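Local atomic coordinates of probable fumarate reductase Ifc3 (Shewanella frigidimarina, PDB entry 1QO8), a protein that catalyses the essentially one-way reduction of fumarate to succinate, using FAD and four covalently bound c-type hemes, and may serve in electron transport to iron(III). Residues Gly71-Pro75 with Phe92-Lys98; Gln16-Ala20 with Thr30-Ala34; Trp186-Asp190 with Gly233-Arg238; Met167-Thr172 with Ser211-Val215. All coordinates share one frame; numbering follows the deposited sequence.

Overall arrangement
Along the chain, contact 2 closes before contact 1 opens, and both precede contacts 3 and 4, whose segments alternate. Contacts 1 and 2 belong to the heme-bearing N-terminal part; their centres are about 18 Å apart, and they meet on one heme, gripping its iron through H72 and H19. Contacts 3 and 4 lie in the FAD-binding part, about 12 Å apart between centres, and touch through R238 with A169 and F187 with N168 and V170; consecutive helices 184-194 and 201-220 pack beside the antiparallel sheet containing strands 167-168 and 239-241. The pairs lie about 42 to 51 Å apart between centres, separating heme ligation from flavoprotein packing in an enzyme that joins hemes to a flavin.

Contact 1 (Gly71-Pro75 with Phe92-Lys98); sequences GHEEP and FSDAKKK. With HEM (protoporphyrin IX containing Fe), chain F.
The imidazole of H72, whose CB lies 4.0 Å from K98 NZ, turns an edge to the heme: NE2 binds the iron at 2.0 Å, and heme NB and CHA lie near the ring plane. ND1, on the far edge, is hydrogen-bonded to D4, which should fix the rotation of the ring. The F92 ring leads away from 71-75; it meets F8 edge-to-face and touches a second heme, while the carbonyl O of F92 sits 3.4 Å from P75 CD. Away from the rings, the two loops pack largely through backbone and aliphatic groups. E74 N donates to K96 O (3.1 Å, 163°), and A95, at the end of a type I turn that starts at F92, presses its CB to 3.5 Å from E73 C. E74 and K97 run side by side in the same direction, with K97 CG against the carboxylate. K98 instead slants across E73, which, with CG between its own N and carbonyl carbon (chi1 73°), brings OE1 to 3.7 Å from K98 CD. The charges of E73 OE1 and K98 NZ stay 4.5 Å apart, too far for a salt bridge, but one water accepts from K98 NZ and donates to both E73 OE1 and heme O2D. The backbone serves the same propionate: G71 N donates to heme O1D at 2.9 Å. H72 N donates likewise to heme O2D. A water-linked lysine and two amides thus attend one propionate, beside an iron whose other axial ligand is H19, the bis-histidine ligation of multiheme c-type cytochromes.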
# COMPACT_ATOMS: atom_id res chain seq x y z
N GLY A 71 -6.69 -3.14 -40.41
CA GLY A 71 -6.36 -3.96 -41.58
C GLY A 71 -7.10 -5.26 -41.65
O GLY A 71 -7.59 -5.71 -42.70
N HIS A 72 -7.06 -6.03 -40.54
CA HIS A 72 -7.26 -7.48 -40.62
C HIS A 72 -8.15 -7.85 -39.42
O HIS A 72 -8.16 -8.98 -38.98
CB HIS A 72 -5.85 -8.20 -40.61
CG HIS A 72 -5.05 -7.77 -41.84
ND1 HIS A 72 -5.57 -8.13 -43.07
CD2 HIS A 72 -3.95 -7.09 -42.11
CE1 HIS A 72 -4.83 -7.57 -44.00
NE2 HIS A 72 -3.76 -6.98 -43.51
N GLU A 73 -8.98 -6.95 -38.89
CA GLU A 73 -9.88 -7.26 -37.79
C GLU A 73 -10.99 -6.23 -37.57
O GLU A 73 -11.05 -5.17 -38.17
CB GLU A 73 -9.14 -7.47 -36.45
CG GLU A 73 -8.61 -6.21 -35.84
CD GLU A 73 -7.71 -6.32 -34.63
OE1 GLU A 73 -6.57 -6.77 -34.73
OE2 GLU A 73 -7.97 -5.88 -33.51
N GLU A 74 -11.95 -6.66 -36.73
CA GLU A 74 -13.10 -5.78 -36.42
C GLU A 74 -12.63 -4.40 -36.09
O GLU A 74 -11.68 -4.20 -35.33
CB GLU A 74 -13.87 -6.39 -35.21
CG GLU A 74 -15.05 -5.52 -34.72
CD GLU A 74 -15.65 -6.30 -33.53
OE1 GLU A 74 -14.95 -6.70 -32.59
OE2 GLU A 74 -16.78 -6.72 -33.67
N PRO A 75 -13.13 -3.37 -36.79
CA PRO A 75 -12.77 -2.00 -36.44
C PRO A 75 -13.14 -1.59 -34.99
O PRO A 75 -13.98 -2.22 -34.35
CB PRO A 75 -13.53 -1.25 -37.53
CG PRO A 75 -14.73 -2.02 -37.82
CD PRO A 75 -14.45 -3.45 -37.48
N PHE A 92 -16.34 -2.23 -42.84
CA PHE A 92 -15.62 -3.46 -42.60
C PHE A 92 -15.93 -4.09 -41.23
O PHE A 92 -15.08 -4.69 -40.54
CB PHE A 92 -14.12 -3.23 -42.79
CG PHE A 92 -13.73 -2.64 -44.13
CD1 PHE A 92 -13.75 -3.45 -45.26
CD2 PHE A 92 -13.42 -1.28 -44.24
CE1 PHE A 92 -13.39 -2.91 -46.51
CE2 PHE A 92 -13.11 -0.76 -45.49
CZ PHE A 92 -13.03 -1.57 -46.64
N SER A 93 -17.21 -4.04 -40.81
CA SER A 93 -17.45 -4.39 -39.40
C SER A 93 -17.64 -5.89 -39.22
O SER A 93 -17.64 -6.44 -38.08
CB SER A 93 -18.62 -3.57 -38.85
OG SER A 93 -19.76 -4.23 -39.40
N ASP A 94 -17.72 -6.64 -40.34
CA ASP A 94 -17.77 -8.08 -40.18
C ASP A 94 -16.38 -8.72 -40.16
O ASP A 94 -16.42 -9.94 -39.89
CB ASP A 94 -18.66 -8.79 -41.20
CG ASP A 94 -18.33 -8.36 -42.62
OD1 ASP A 94 -17.38 -7.56 -42.81
OD2 ASP A 94 -19.05 -8.78 -43.57
N ALA A 95 -15.27 -8.03 -40.29
CA ALA A 95 -13.99 -8.63 -40.03
C ALA A 95 -13.96 -9.29 -38.66
O ALA A 95 -14.61 -8.89 -37.69
CB ALA A 95 -12.80 -7.72 -40.16
N LYS A 96 -13.22 -10.35 -38.55
CA LYS A 96 -12.85 -11.14 -37.42
C LYS A 96 -12.45 -10.39 -36.15
O LYS A 96 -11.51 -9.60 -36.01
CB LYS A 96 -11.65 -11.98 -37.95
CG LYS A 96 -10.90 -12.89 -37.01
CD LYS A 96 -9.79 -13.70 -37.75
CE LYS A 96 -10.33 -14.85 -38.57
NZ LYS A 96 -9.23 -15.65 -39.28
N LYS A 97 -13.14 -10.74 -35.08
CA LYS A 97 -12.92 -10.30 -33.73
C LYS A 97 -11.61 -10.90 -33.22
O LYS A 97 -11.44 -12.10 -33.38
CB LYS A 97 -14.05 -10.76 -32.78
CG LYS A 97 -15.42 -10.24 -33.21
CD LYS A 97 -16.44 -10.37 -32.07
CE LYS A 97 -17.28 -11.63 -32.17
NZ LYS A 97 -17.75 -12.13 -30.81
N LYS A 98 -10.73 -10.08 -32.68
CA LYS A 98 -9.44 -10.58 -32.21
C LYS A 98 -9.27 -9.98 -30.81
O LYS A 98 -9.84 -8.93 -30.53
CB LYS A 98 -8.20 -10.21 -33.03
CG LYS A 98 -8.26 -10.64 -34.50
CD LYS A 98 -6.93 -10.39 -35.20
CE LYS A 98 -6.99 -10.76 -36.71
NZ LYS A 98 -5.63 -10.34 -37.26
CHA HEM F . -1.05 -5.97 -40.23
CHB HEM F . -0.60 -9.04 -44.01
CHC HEM F . -2.89 -5.96 -46.98
CHD HEM F . -3.38 -2.93 -43.22
C1A HEM F . -0.71 -7.04 -41.05
C2A HEM F . 0.13 -8.13 -40.61
C3A HEM F . 0.21 -8.96 -41.64
C4A HEM F . -0.54 -8.44 -42.74
CMA HEM F . 0.94 -10.31 -41.76
CAA HEM F . 0.78 -8.28 -39.20
CBA HEM F . 0.07 -8.68 -37.94
CGA HEM F . 0.73 -9.09 -36.65
O1A HEM F . 0.18 -10.12 -36.09
O2A HEM F . 1.72 -8.50 -36.12
C1B HEM F . -1.27 -8.53 -45.10
C2B HEM F . -1.58 -9.23 -46.35
C3B HEM F . -2.25 -8.40 -47.15
C4B HEM F . -2.33 -7.13 -46.46
CMB HEM F . -1.22 -10.71 -46.59
CAB HEM F . -2.90 -8.68 -48.51
CBB HEM F . -3.56 -9.76 -48.99
C1C HEM F . -3.17 -4.83 -46.22
C2C HEM F . -3.78 -3.61 -46.71
C3C HEM F . -3.94 -2.82 -45.68
C4C HEM F . -3.41 -3.46 -44.50
CMC HEM F . -4.16 -3.37 -48.19
CAC HEM F . -4.66 -1.44 -45.54
CBC HEM F . -5.84 -1.23 -46.16
C1D HEM F . -2.84 -3.47 -42.07
C2D HEM F . -2.80 -2.88 -40.76
C3D HEM F . -2.19 -3.74 -39.96
C4D HEM F . -1.77 -4.90 -40.75
CMD HEM F . -3.44 -1.49 -40.45
CAD HEM F . -1.92 -3.70 -38.43
CBD HEM F . -3.01 -4.60 -37.76
CGD HEM F . -4.44 -4.35 -38.20
O1D HEM F . -4.81 -3.14 -38.23
O2D HEM F . -5.20 -5.29 -38.51
NA HEM F . -1.05 -7.20 -42.39
NB HEM F . -1.77 -7.27 -45.21
NC HEM F . -2.91 -4.70 -44.86
ND HEM F . -2.20 -4.68 -42.03
FE HEM F . -2.06 -5.96 -43.62
O HOH W 1 -12.41 -4.06 -39.98
O HOH W 2 -5.38 -7.53 -37.05

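Contact 2 (Gln16-Ala20 with Thr30-Ala34); sequences QSCHA and THENA. With HEM (protoporphyrin IX containing Fe), chain F.
One hydrogen bond ties the side chains of H19 and E32 together: H19 ND1 donates to the anti lone pair of E32 OE2 (2.9 Å, 146°). The acceptor is tilted somewhat from the imidazole plane, and ring and carboxylate are turned 68° apart. A bend at chi2 (73°) brings the carboxylate of E32 back to the ring. By metal coordination, H19 NE2 holds the heme iron at 1.9 Å, with H72 as the other axial ligand. The carboxylate therefore acts in the second shell, which should fix the rotation of the ligand and probably makes it a stronger electron donor to the iron. With an alanine at E32, H19 ND1 would probably lose its acceptor and the imidazole would be freer to turn about the iron bond. C18 SG lies near heme CAC, consistent with the thioether expected of the CxxCH motif, although the modelled separation is doubtful.

Weaker polar contacts gather on C18 O, which receives a CA-H...O contact from E32 CA (3.3 Å) and faces the edge of the H31 ring, CD2 being 3.2 Å away. Two waters complete the bridging. One accepts from A20 N and donates to E32 OE2 at 2.7 Å; the other donates to Q16 O and is hydrogen-bonded to H31 NE2. The heme-binding loop that follows helix 5-12 is in this way laid against the first turn of helix 30-40, with V25 of the intervening loop touching both H19 and E32.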
# COMPACT_ATOMS: atom_id res chain seq x y z
N GLN A 16 0.95 -4.22 -50.96
CA GLN A 16 1.81 -3.07 -50.92
C GLN A 16 1.01 -1.79 -51.03
O GLN A 16 1.63 -0.73 -50.80
CB GLN A 16 3.01 -3.20 -51.96
CG GLN A 16 4.17 -4.00 -51.29
CD GLN A 16 3.80 -5.44 -51.03
OE1 GLN A 16 3.16 -6.09 -51.85
NE2 GLN A 16 4.01 -6.09 -49.88
N SER A 17 -0.28 -1.76 -51.35
CA SER A 17 -1.00 -0.48 -51.15
C SER A 17 -0.76 0.01 -49.70
O SER A 17 -0.48 1.21 -49.56
CB SER A 17 -2.46 -0.52 -51.38
OG SER A 17 -3.03 -1.02 -52.53
N CYS A 18 -0.82 -0.80 -48.64
CA CYS A 18 -0.41 -0.18 -47.36
C CYS A 18 0.89 -0.65 -46.80
O CYS A 18 1.31 -0.01 -45.81
CB CYS A 18 -1.48 -0.32 -46.26
SG CYS A 18 -3.12 -0.15 -46.92
N HIS A 19 1.45 -1.78 -47.25
CA HIS A 19 2.56 -2.34 -46.45
C HIS A 19 3.85 -2.17 -47.29
O HIS A 19 3.74 -2.23 -48.52
CB HIS A 19 2.35 -3.82 -46.17
CG HIS A 19 1.23 -4.24 -45.21
ND1 HIS A 19 1.38 -3.88 -43.89
CD2 HIS A 19 0.12 -4.94 -45.24
CE1 HIS A 19 0.36 -4.36 -43.21
NE2 HIS A 19 -0.50 -4.98 -43.97
N ALA A 20 4.98 -2.06 -46.63
CA ALA A 20 6.24 -2.14 -47.35
C ALA A 20 6.45 -3.51 -47.97
O ALA A 20 5.64 -4.45 -47.66
CB ALA A 20 7.34 -1.89 -46.26
N THR A 30 3.54 3.09 -38.86
CA THR A 30 3.84 4.37 -39.45
C THR A 30 3.57 4.40 -40.93
O THR A 30 2.67 5.04 -41.49
CB THR A 30 5.34 4.66 -39.15
OG1 THR A 30 5.46 4.55 -37.71
CG2 THR A 30 5.77 6.06 -39.55
N HIS A 31 4.28 3.47 -41.60
CA HIS A 31 4.16 3.32 -43.06
C HIS A 31 2.73 3.14 -43.42
O HIS A 31 2.26 3.80 -44.35
CB HIS A 31 4.97 2.06 -43.56
CG HIS A 31 4.96 2.02 -45.07
ND1 HIS A 31 5.80 2.84 -45.78
CD2 HIS A 31 4.21 1.34 -45.97
CE1 HIS A 31 5.57 2.64 -47.08
NE2 HIS A 31 4.62 1.72 -47.23
N GLU A 32 1.95 2.24 -42.83
CA GLU A 32 0.59 1.99 -43.25
C GLU A 32 -0.29 3.26 -43.14
O GLU A 32 -1.12 3.58 -44.05
CB GLU A 32 0.02 0.83 -42.42
CG GLU A 32 0.71 -0.51 -42.62
CD GLU A 32 2.07 -0.70 -42.02
OE1 GLU A 32 2.59 0.14 -41.24
OE2 GLU A 32 2.68 -1.72 -42.41
N ASN A 33 -0.12 3.99 -42.06
CA ASN A 33 -0.95 5.17 -41.81
C ASN A 33 -0.51 6.35 -42.71
O ASN A 33 -1.28 7.18 -43.15
CB ASN A 33 -0.80 5.63 -40.34
CG ASN A 33 -1.68 4.86 -39.40
OD1 ASN A 33 -2.88 5.15 -39.30
ND2 ASN A 33 -1.18 3.82 -38.68
N ALA A 34 0.77 6.45 -43.07
CA ALA A 34 1.17 7.39 -44.12
C ALA A 34 0.45 7.10 -45.43
O ALA A 34 -0.01 8.07 -46.08
CB ALA A 34 2.68 7.52 -44.24
CHA HEM F . -1.05 -5.97 -40.23
CHB HEM F . -0.60 -9.04 -44.01
CHC HEM F . -2.89 -5.96 -46.98
CHD HEM F . -3.38 -2.93 -43.22
C1A HEM F . -0.71 -7.04 -41.05
C2A HEM F . 0.13 -8.13 -40.61
C3A HEM F . 0.21 -8.96 -41.64
C4A HEM F . -0.54 -8.44 -42.74
CMA HEM F . 0.94 -10.31 -41.76
CAA HEM F . 0.78 -8.28 -39.20
CBA HEM F . 0.07 -8.68 -37.94
CGA HEM F . 0.73 -9.09 -36.65
O1A HEM F . 0.18 -10.12 -36.09
O2A HEM F . 1.72 -8.50 -36.12
C1B HEM F . -1.27 -8.53 -45.10
C2B HEM F . -1.58 -9.23 -46.35
C3B HEM F . -2.25 -8.40 -47.15
C4B HEM F . -2.33 -7.13 -46.46
CMB HEM F . -1.22 -10.71 -46.59
CAB HEM F . -2.90 -8.68 -48.51
CBB HEM F . -3.56 -9.76 -48.99
C1C HEM F . -3.17 -4.83 -46.22
C2C HEM F . -3.78 -3.61 -46.71
C3C HEM F . -3.94 -2.82 -45.68
C4C HEM F . -3.41 -3.46 -44.50
CMC HEM F . -4.16 -3.37 -48.19
CAC HEM F . -4.66 -1.44 -45.54
CBC HEM F . -5.84 -1.23 -46.16
C1D HEM F . -2.84 -3.47 -42.07
C2D HEM F . -2.80 -2.88 -40.76
C3D HEM F . -2.19 -3.74 -39.96
C4D HEM F . -1.77 -4.90 -40.75
CMD HEM F . -3.44 -1.49 -40.45
CAD HEM F . -1.92 -3.70 -38.43
CBD HEM F . -3.01 -4.60 -37.76
CGD HEM F . -4.44 -4.35 -38.20
O1D HEM F . -4.81 -3.14 -38.23
O2D HEM F . -5.20 -5.29 -38.51
NA HEM F . -1.05 -7.20 -42.39
NB HEM F . -1.77 -7.27 -45.21
NC HEM F . -2.91 -4.70 -44.86
ND HEM F . -2.20 -4.68 -42.03
FE HEM F . -2.06 -5.96 -43.62
O HOH W 3 3.33 0.82 -49.51
O HOH W 4 4.95 -2.40 -43.67

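Contact 3 (Trp186-Asp190 with Gly233-Arg238); sequences WFIED and GARVDR
A salt-bridge network of E189, D190, R235 and R238 fastens helix 184-194 to the loop joining strands 227-229 and 239-241 of the small antiparallel sheet in the FAD-binding part. R235 works as a flat plate. Its guanidinium stacks on the W186 indole with planes 26° apart, an off-centre cation-pi contact in which CZ is 4.2 Å from the centroid of the five-membered ring, and CD adds a CH-pi contact to the same ring. Both acidic partners lie at the edge of this plate. NH1 and NH2 converge on E189 OE1 from one face of its carboxylate, the NH2 bond being the shorter (2.9 Å) and straighter (160°). Side-on, NE and NH2 both reach D190 OD1, with NE at 2.7 Å. These bonds, with the stack, hold the guanidinium against turning; the bend at chi3 (61°) swings it back over the helix.

D190 is the buried acid shared by both arginines. Its OD2 takes the backbone N of R235 at 2.9 Å and also R238, so each oxygen answers several donors, which would favour the charged carboxylate. R238 has D182 as a second acidic partner, and its guanidinium lies with one face over F187 CA while CD rests 3.5 Å from F187 CD2. Its firm grip on D190 is the bond from NH1 to OD2, 2.7 Å and nearly straight, whereas the one from NH2 to the same oxygen is weak.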
# COMPACT_ATOMS: atom_id res chain seq x y z
N TRP A 186 1.57 31.38 -0.89
CA TRP A 186 0.15 31.08 -0.95
C TRP A 186 -0.13 29.80 -1.73
O TRP A 186 -0.95 28.96 -1.33
CB TRP A 186 -0.55 32.30 -1.54
CG TRP A 186 -0.52 33.50 -0.60
CD1 TRP A 186 -0.02 33.58 0.67
CD2 TRP A 186 -1.07 34.79 -0.88
NE1 TRP A 186 -0.18 34.82 1.19
CE2 TRP A 186 -0.84 35.59 0.26
CE3 TRP A 186 -1.69 35.36 -1.99
CZ2 TRP A 186 -1.23 36.94 0.31
CZ3 TRP A 186 -2.08 36.69 -1.93
CH2 TRP A 186 -1.84 37.47 -0.79
N PHE A 187 0.52 29.69 -2.88
CA PHE A 187 0.45 28.45 -3.69
C PHE A 187 0.86 27.25 -2.83
O PHE A 187 0.23 26.19 -2.79
CB PHE A 187 1.38 28.60 -4.91
CG PHE A 187 1.33 27.48 -5.93
CD1 PHE A 187 1.62 26.17 -5.59
CD2 PHE A 187 0.95 27.73 -7.23
CE1 PHE A 187 1.57 25.14 -6.53
CE2 PHE A 187 0.89 26.71 -8.18
CZ PHE A 187 1.17 25.40 -7.83
N ILE A 188 2.02 27.39 -2.17
CA ILE A 188 2.54 26.34 -1.29
C ILE A 188 1.61 25.96 -0.19
O ILE A 188 1.18 24.79 -0.16
CB ILE A 188 3.95 26.67 -0.79
CG1 ILE A 188 4.89 26.65 -2.01
CG2 ILE A 188 4.50 25.72 0.27
CD1 ILE A 188 6.19 27.40 -1.70
N GLU A 189 1.12 26.92 0.62
CA GLU A 189 0.18 26.64 1.67
C GLU A 189 -1.14 26.05 1.19
O GLU A 189 -1.80 25.21 1.82
CB GLU A 189 -0.16 27.97 2.36
CG GLU A 189 0.94 28.69 3.10
CD GLU A 189 0.53 30.05 3.65
OE1 GLU A 189 -0.67 30.43 3.75
OE2 GLU A 189 1.49 30.77 4.02
N ASP A 190 -1.67 26.62 0.08
CA ASP A 190 -2.92 26.11 -0.47
C ASP A 190 -2.80 24.63 -0.81
O ASP A 190 -3.71 23.82 -0.59
CB ASP A 190 -3.29 26.90 -1.76
CG ASP A 190 -3.84 28.31 -1.56
OD1 ASP A 190 -3.94 28.83 -0.44
OD2 ASP A 190 -4.18 29.01 -2.55
N GLY A 233 -9.91 25.30 -3.67
CA GLY A 233 -8.78 25.21 -2.76
C GLY A 233 -7.79 26.31 -3.00
O GLY A 233 -6.79 26.42 -2.28
N ALA A 234 -8.00 27.10 -4.06
CA ALA A 234 -7.01 28.16 -4.32
C ALA A 234 -7.61 29.46 -3.75
O ALA A 234 -8.83 29.68 -3.85
CB ALA A 234 -6.75 28.32 -5.77
N ARG A 235 -6.72 30.28 -3.20
CA ARG A 235 -7.25 31.45 -2.51
C ARG A 235 -7.33 32.63 -3.47
O ARG A 235 -8.04 33.58 -3.19
CB ARG A 235 -6.39 31.73 -1.27
CG ARG A 235 -5.12 32.45 -1.57
CD ARG A 235 -4.24 32.69 -0.34
NE ARG A 235 -3.87 31.40 0.25
CZ ARG A 235 -3.04 31.25 1.28
NH1 ARG A 235 -2.50 32.34 1.82
NH2 ARG A 235 -2.74 30.06 1.80
N VAL A 236 -6.59 32.65 -4.55
CA VAL A 236 -6.71 33.57 -5.67
C VAL A 236 -6.69 32.78 -7.00
O VAL A 236 -6.53 31.54 -7.04
CB VAL A 236 -5.59 34.62 -5.72
CG1 VAL A 236 -6.02 35.74 -6.69
CG2 VAL A 236 -5.30 35.40 -4.44
N ASP A 237 -6.91 33.48 -8.11
CA ASP A 237 -7.09 32.88 -9.42
C ASP A 237 -5.71 32.48 -9.94
O ASP A 237 -4.88 33.37 -9.95
CB ASP A 237 -7.67 33.91 -10.39
CG ASP A 237 -9.08 34.32 -10.05
OD1 ASP A 237 -9.50 34.22 -8.88
OD2 ASP A 237 -9.72 34.76 -11.03
N ARG A 238 -5.47 31.22 -10.21
CA ARG A 238 -4.11 30.76 -10.59
C ARG A 238 -4.12 29.74 -11.70
O ARG A 238 -3.14 29.18 -12.17
CB ARG A 238 -3.72 29.92 -9.34
CG ARG A 238 -2.35 30.21 -8.82
CD ARG A 238 -2.10 29.33 -7.60
NE ARG A 238 -1.85 30.24 -6.48
CZ ARG A 238 -2.50 30.02 -5.33
NH1 ARG A 238 -3.34 29.01 -5.12
NH2 ARG A 238 -2.29 30.90 -4.38
O HOH W 5 -6.43 24.58 -0.06

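Contact 4 (Met167-Thr172 with Ser211-Val215); sequences MNAVGT and SADGV
M167 and V215 lie alongside each other, their side chains running antiparallel. The methionine is fully extended, CG anti to its backbone N (chi1 178°), and this reach carries CE over the helix to 3.8 Å from V215 CG2 and 3.7 Å from S211 O. G214, having no side chain, leaves M167 CE room to settle 4.0 Å from G214 C. A169 points its CB at the same helix face and meets V215 CG2 at 3.7 Å, so one valine methyl receives both apolar partners.

S211 turns toward the strand end with its hydroxyl lodged between its own N and carbonyl carbon (chi1 58°). There OG accepts from V170 N (3.2 Å, 149°) and is also hydrogen-bonded to A208 O, one turn earlier, while CB packs on A169. Were S211 an alanine, V170 N would probably be left without this acceptor and A208 O without its partner, weakening the polar link between chain and helix. A212 faces the following turn: its CB lies 3.6 Å from V170 O and approaches T172 CG2, while T172 OG1 caps helix 173-177 and bonds to H240. A water accepts from A212 N at the kink, where that amide lacks a bond to the preceding turn, and lies close to V170 O. M167 also packs on helix 543-563, and F187 of helix 184-194 touches both S211 and V170.

The chemistry is thus mainly apolar and buried, with the S211 hydroxyl serving V170 N and a water lying between V170 O and A212 N just past strand 167-168.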
# COMPACT_ATOMS: atom_id res chain seq x y z
N MET A 167 -3.88 24.56 -15.66
CA MET A 167 -2.58 24.46 -15.03
C MET A 167 -2.39 25.62 -14.05
O MET A 167 -2.60 26.79 -14.42
CB MET A 167 -1.55 24.55 -16.17
CG MET A 167 -0.12 24.51 -15.66
SD MET A 167 1.22 24.31 -16.81
CE MET A 167 2.61 24.55 -15.72
N ASN A 168 -2.19 25.32 -12.79
CA ASN A 168 -1.86 26.24 -11.72
C ASN A 168 -0.45 26.78 -11.86
O ASN A 168 0.50 26.10 -12.23
CB ASN A 168 -2.05 25.55 -10.33
CG ASN A 168 -3.51 25.32 -10.04
OD1 ASN A 168 -4.39 25.96 -10.63
ND2 ASN A 168 -3.91 24.40 -9.17
N ALA A 169 -0.32 28.10 -11.73
CA ALA A 169 1.03 28.71 -11.65
C ALA A 169 0.91 30.02 -10.86
O ALA A 169 -0.16 30.63 -10.72
CB ALA A 169 1.61 28.97 -13.02
N VAL A 170 1.99 30.46 -10.27
CA VAL A 170 2.03 31.66 -9.46
C VAL A 170 3.07 32.60 -10.11
O VAL A 170 4.14 32.10 -10.39
CB VAL A 170 2.45 31.42 -8.01
CG1 VAL A 170 3.70 30.57 -7.79
CG2 VAL A 170 2.76 32.79 -7.37
N GLY A 171 2.75 33.88 -10.25
CA GLY A 171 3.71 34.82 -10.81
C GLY A 171 3.65 34.89 -12.32
O GLY A 171 4.68 35.15 -12.95
N THR A 172 2.52 34.66 -12.96
CA THR A 172 2.57 34.70 -14.44
C THR A 172 2.16 36.06 -14.95
O THR A 172 1.52 36.92 -14.33
CB THR A 172 1.68 33.62 -15.08
OG1 THR A 172 0.33 33.94 -14.75
CG2 THR A 172 2.05 32.23 -14.60
N SER A 211 6.39 26.83 -11.69
CA SER A 211 5.10 26.77 -12.34
C SER A 211 4.97 27.86 -13.38
O SER A 211 4.53 27.47 -14.48
CB SER A 211 3.97 26.80 -11.33
OG SER A 211 3.93 27.92 -10.47
N ALA A 212 5.35 29.12 -13.12
CA ALA A 212 5.30 30.14 -14.17
C ALA A 212 6.21 29.84 -15.35
O ALA A 212 5.88 29.93 -16.53
CB ALA A 212 5.75 31.52 -13.60
N ASP A 213 7.44 29.44 -15.06
CA ASP A 213 8.40 28.94 -16.04
C ASP A 213 7.81 27.79 -16.85
O ASP A 213 7.97 27.89 -18.04
CB ASP A 213 9.67 28.44 -15.35
CG ASP A 213 10.90 28.90 -16.11
OD1 ASP A 213 10.89 29.74 -17.04
OD2 ASP A 213 11.94 28.42 -15.65
N GLY A 214 7.11 26.83 -16.24
CA GLY A 214 6.43 25.81 -17.05
C GLY A 214 5.36 26.36 -17.99
O GLY A 214 5.25 25.82 -19.09
N VAL A 215 4.53 27.32 -17.58
CA VAL A 215 3.49 27.90 -18.41
C VAL A 215 4.17 28.61 -19.61
O VAL A 215 3.81 28.37 -20.75
CB VAL A 215 2.60 28.90 -17.65
CG1 VAL A 215 1.73 29.78 -18.59
CG2 VAL A 215 1.68 28.15 -16.65
O HOH W 6 6.11 30.21 -10.34